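Local coordinates for universal stress protein (Mycobacterium smegmatis, PDB 5AHW) that binds cyclic AMP as a member of the universal stress protein family, and is probably involved in nucleotide-dependent signalling, at residues V7-D12 against A33-A38. Numbering follows the deposited sequence.
Sequences VVVGTD and AKLIIA. With CMP (adenosine-3',5'-cyclic-monophosphate), chain K.
Val7, Val8 and Val9 pair in register with Leu35, Ile36 and Ile37 as neighbouring parallel strands, the two strands of a beta-alpha-beta unit whose connection is helix 15-31. The segment axes approach to 4.7 Å and diverge by 22°, the modest twist of a parallel sheet within the universal stress protein fold. Five backbone hydrogen bonds join them, running without a break from Val7 N to Lys34 O as far as Thr11 N to Ala38 O (3.0 Å). None bends below 163° at its hydrogen, which is evidence of an undistorted pairing.

Packing is close on the face that carries Val7, Leu35, Val9 and Ile37. Leu35 CD1 touches both valines, 4.0 Å from Val7 CG1 and 3.9 Å from Val9 CG1. Val9 can reach it because its CG1 lies between the backbone N and the carbonyl carbon (chi1 63°), which also brings that methyl to 4.0 Å from Ile37 CG1. Farther along, the methyls Thr11 CG2 and Ile37 CG2 meet at 3.6 Å, and helix 65-80 covers Leu35 and Ile37. On the face of Val8 and Ile36 the two segments share less side-chain contact: Val8 CG2 touches Ile36 CB at 4.1 Å, and Leu102 of helix 95-105 packs against both residues.

The looser margin is at Lys34, whose extended chain runs outward from the strand pair to a salt bridge with Glu87. At the C-terminal ends of the strands the contact opens into the nucleotide pocket. Here Thr11 OG1 turns to Ser17 and the backbone N of Gly13, Asp12 CB lies against the adenine, and the ribose O2' of cyclic AMP donates a short 2.5 Å hydrogen bond to Gly10 O.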
ATOM      1  N   VAL B   7      12.167  -0.124  -2.774  1.00 33.67           N
ATOM      2  CA  VAL B   7      10.862   0.513  -2.854  1.00 32.82           C
ATOM      3  C   VAL B   7      10.902   1.490  -4.030  1.00 32.56           C
ATOM      4  O   VAL B   7      11.839   2.248  -4.166  1.00 34.35           O
ATOM      5  CB  VAL B   7      10.573   1.293  -1.601  1.00 31.78           C
ATOM      6  CG1 VAL B   7       9.257   1.986  -1.692  1.00 30.61           C
ATOM      7  CG2 VAL B   7      10.571   0.401  -0.364  1.00 33.00           C
ATOM      8  N   VAL B   8       9.887   1.437  -4.862  1.00 31.34           N
ATOM      9  CA  VAL B   8       9.729   2.358  -5.955  1.00 30.44           C
ATOM     10  C   VAL B   8       8.562   3.297  -5.724  1.00 28.72           C
ATOM     11  O   VAL B   8       7.480   2.830  -5.425  1.00 27.94           O
ATOM     12  CB  VAL B   8       9.472   1.600  -7.266  1.00 31.05           C
ATOM     13  CG1 VAL B   8       9.174   2.602  -8.379  1.00 30.62           C
ATOM     14  CG2 VAL B   8      10.737   0.819  -7.696  1.00 32.61           C
ATOM     15  N   VAL B   9       8.798   4.598  -5.883  1.00 29.43           N
ATOM     16  CA  VAL B   9       7.770   5.602  -5.725  1.00 29.71           C
ATOM     17  C   VAL B   9       7.702   6.461  -6.950  1.00 30.74           C
ATOM     18  O   VAL B   9       8.716   6.865  -7.505  1.00 31.90           O
ATOM     19  CB  VAL B   9       7.899   6.450  -4.423  1.00 30.78           C
ATOM     20  CG1 VAL B   9       9.189   7.302  -4.335  1.00 31.46           C
ATOM     21  CG2 VAL B   9       6.649   7.337  -4.229  1.00 30.01           C
ATOM     22  N   GLY B  10       6.473   6.703  -7.399  1.00 30.12           N
ATOM     23  CA  GLY B  10       6.188   7.526  -8.565  1.00 28.80           C
ATOM     24  C   GLY B  10       5.756   8.894  -8.135  1.00 28.65           C
ATOM     25  O   GLY B  10       4.912   9.024  -7.259  1.00 29.46           O
ATOM     26  N   THR B  11       6.418   9.916  -8.676  1.00 29.49           N
ATOM     27  CA  THR B  11       5.989  11.292  -8.521  1.00 29.73           C
ATOM     28  C   THR B  11       5.870  12.024  -9.858  1.00 29.74           C
ATOM     29  O   THR B  11       6.736  11.851 -10.697  1.00 31.60           O
ATOM     30  CB  THR B  11       6.925  12.097  -7.603  1.00 29.96           C
ATOM     31  OG1 THR B  11       6.481  13.475  -7.560  1.00 30.37           O
ATOM     32  CG2 THR B  11       8.317  12.054  -8.030  1.00 30.94           C
ATOM     33  N   ASP B  12       4.800  12.805 -10.053  1.00 29.04           N
ATOM     34  CA  ASP B  12       4.678  13.752 -11.181  1.00 29.64           C
ATOM     35  C   ASP B  12       4.960  15.220 -10.786  1.00 31.18           C
ATOM     36  O   ASP B  12       4.674  16.136 -11.540  1.00 31.79           O
ATOM     37  CB  ASP B  12       3.311  13.699 -11.811  1.00 28.69           C
ATOM     38  CG  ASP B  12       2.243  14.073 -10.829  1.00 30.00           C
ATOM     39  OD1 ASP B  12       2.576  14.115  -9.611  1.00 27.78           O
ATOM     40  OD2 ASP B  12       1.090  14.248 -11.247  1.00 28.85           O
ATOM     41  N   ALA B  33      15.742   0.222   3.218  1.00 46.81           N
ATOM     42  CA  ALA B  33      15.707  -0.116   1.793  1.00 44.64           C
ATOM     43  C   ALA B  33      16.248   0.948   0.867  1.00 43.44           C
ATOM     44  O   ALA B  33      16.284   2.134   1.179  1.00 44.11           O
ATOM     45  CB  ALA B  33      14.309  -0.512   1.374  1.00 43.40           C
ATOM     46  N   LYS B  34      16.641   0.506  -0.312  1.00 43.32           N
ATOM     47  CA  LYS B  34      16.874   1.418  -1.402  1.00 43.39           C
ATOM     48  C   LYS B  34      15.513   2.029  -1.818  1.00 40.29           C
ATOM     49  O   LYS B  34      14.560   1.291  -2.068  1.00 38.07           O
ATOM     50  CB  LYS B  34      17.484   0.640  -2.557  1.00 46.31           C
ATOM     51  CG  LYS B  34      17.834   1.477  -3.770  1.00 49.84           C
ATOM     52  CD  LYS B  34      18.736   0.690  -4.730  1.00 57.64           C
ATOM     53  CE  LYS B  34      18.828   1.392  -6.091  1.00 64.46           C
ATOM     54  NZ  LYS B  34      20.047   1.014  -6.891  1.00 70.58           N
ATOM     55  N   LEU B  35      15.452   3.355  -1.886  1.00 38.11           N
ATOM     56  CA  LEU B  35      14.370   4.033  -2.530  1.00 37.25           C
ATOM     57  C   LEU B  35      14.694   4.531  -3.972  1.00 36.11           C
ATOM     58  O   LEU B  35      15.719   5.218  -4.214  1.00 38.00           O
ATOM     59  CB  LEU B  35      13.971   5.209  -1.714  1.00 37.26           C
ATOM     60  CG  LEU B  35      12.772   5.987  -2.226  1.00 36.60           C
ATOM     61  CD1 LEU B  35      11.493   5.236  -2.023  1.00 35.77           C
ATOM     62  CD2 LEU B  35      12.678   7.305  -1.462  1.00 38.05           C
ATOM     63  N   ILE B  36      13.793   4.212  -4.900  1.00 34.11           N
ATOM     64  CA  ILE B  36      13.904   4.641  -6.292  1.00 33.88           C
ATOM     65  C   ILE B  36      12.736   5.600  -6.544  1.00 33.17           C
ATOM     66  O   ILE B  36      11.569   5.223  -6.441  1.00 31.61           O
ATOM     67  CB  ILE B  36      13.918   3.426  -7.237  1.00 34.56           C
ATOM     68  CG1 ILE B  36      15.141   2.543  -6.948  1.00 37.52           C
ATOM     69  CG2 ILE B  36      14.025   3.864  -8.698  1.00 34.94           C
ATOM     70  CD1 ILE B  36      15.228   1.247  -7.740  1.00 38.01           C
ATOM     71  N   ILE B  37      13.054   6.858  -6.809  1.00 33.49           N
ATOM     72  CA  ILE B  37      12.028   7.816  -7.154  1.00 33.61           C
ATOM     73  C   ILE B  37      11.955   7.867  -8.677  1.00 33.60           C
ATOM     74  O   ILE B  37      12.962   8.152  -9.350  1.00 34.32           O
ATOM     75  CB  ILE B  37      12.358   9.218  -6.578  1.00 34.66           C
ATOM     76  CG1 ILE B  37      12.666   9.139  -5.074  1.00 34.76           C
ATOM     77  CG2 ILE B  37      11.219  10.217  -6.865  1.00 33.55           C
ATOM     78  CD1 ILE B  37      13.003  10.467  -4.412  1.00 36.06           C
ATOM     79  N   ALA B  38      10.776   7.617  -9.221  1.00 31.78           N
ATOM     80  CA  ALA B  38      10.567   7.626 -10.662  1.00 32.01           C
ATOM     81  C   ALA B  38       9.569   8.694 -11.127  1.00 31.80           C
ATOM     82  O   ALA B  38       8.544   8.931 -10.485  1.00 31.96           O
ATOM     83  CB  ALA B  38      10.117   6.241 -11.130  1.00 31.71           C
TER
HETATM   84  P   CMP K1148      -0.729  11.451  -6.489  1.00 30.68           P
HETATM   85  O1P CMP K1148      -0.829  11.679  -4.985  1.00 30.29           O
HETATM   86  O2P CMP K1148      -0.660  12.725  -7.194  1.00 27.24           O
HETATM   87  O5' CMP K1148      -1.820  10.472  -7.075  1.00 28.45           O
HETATM   88  C5' CMP K1148      -1.712   9.724  -8.311  1.00 32.74           C
HETATM   89  C4' CMP K1148      -0.322   9.153  -8.343  1.00 28.98           C
HETATM   90  O4' CMP K1148       0.023   8.547  -9.576  1.00 33.95           O
HETATM   91  C3' CMP K1148       0.747  10.159  -8.139  1.00 30.23           C
HETATM   92  O3' CMP K1148       0.648  10.650  -6.809  1.00 28.99           O
HETATM   93  C2' CMP K1148       2.009   9.372  -8.520  1.00 30.09           C
HETATM   94  O2' CMP K1148       2.452   8.461  -7.504  1.00 29.70           O
HETATM   95  C1' CMP K1148       1.448   8.576  -9.709  1.00 29.50           C
HETATM   96  N9  CMP K1148       1.826   9.318 -10.937  1.00 32.03           N
HETATM   97  C8  CMP K1148       1.048  10.140 -11.667  1.00 31.23           C
HETATM   98  N7  CMP K1148       1.745  10.695 -12.670  1.00 29.27           N
HETATM   99  C5  CMP K1148       2.968  10.221 -12.603  1.00 31.18           C
HETATM  100  C6  CMP K1148       4.209  10.359 -13.386  1.00 31.36           C
HETATM  101  N6  CMP K1148       4.226  11.149 -14.450  1.00 30.39           N
HETATM  102  N1  CMP K1148       5.298   9.685 -12.991  1.00 29.28           N
HETATM  103  C2  CMP K1148       5.305   8.885 -11.920  1.00 30.83           C
HETATM  104  N3  CMP K1148       4.213   8.717 -11.143  1.00 31.13           N
HETATM  105  C4  CMP K1148       3.045   9.342 -11.441  1.00 32.02           C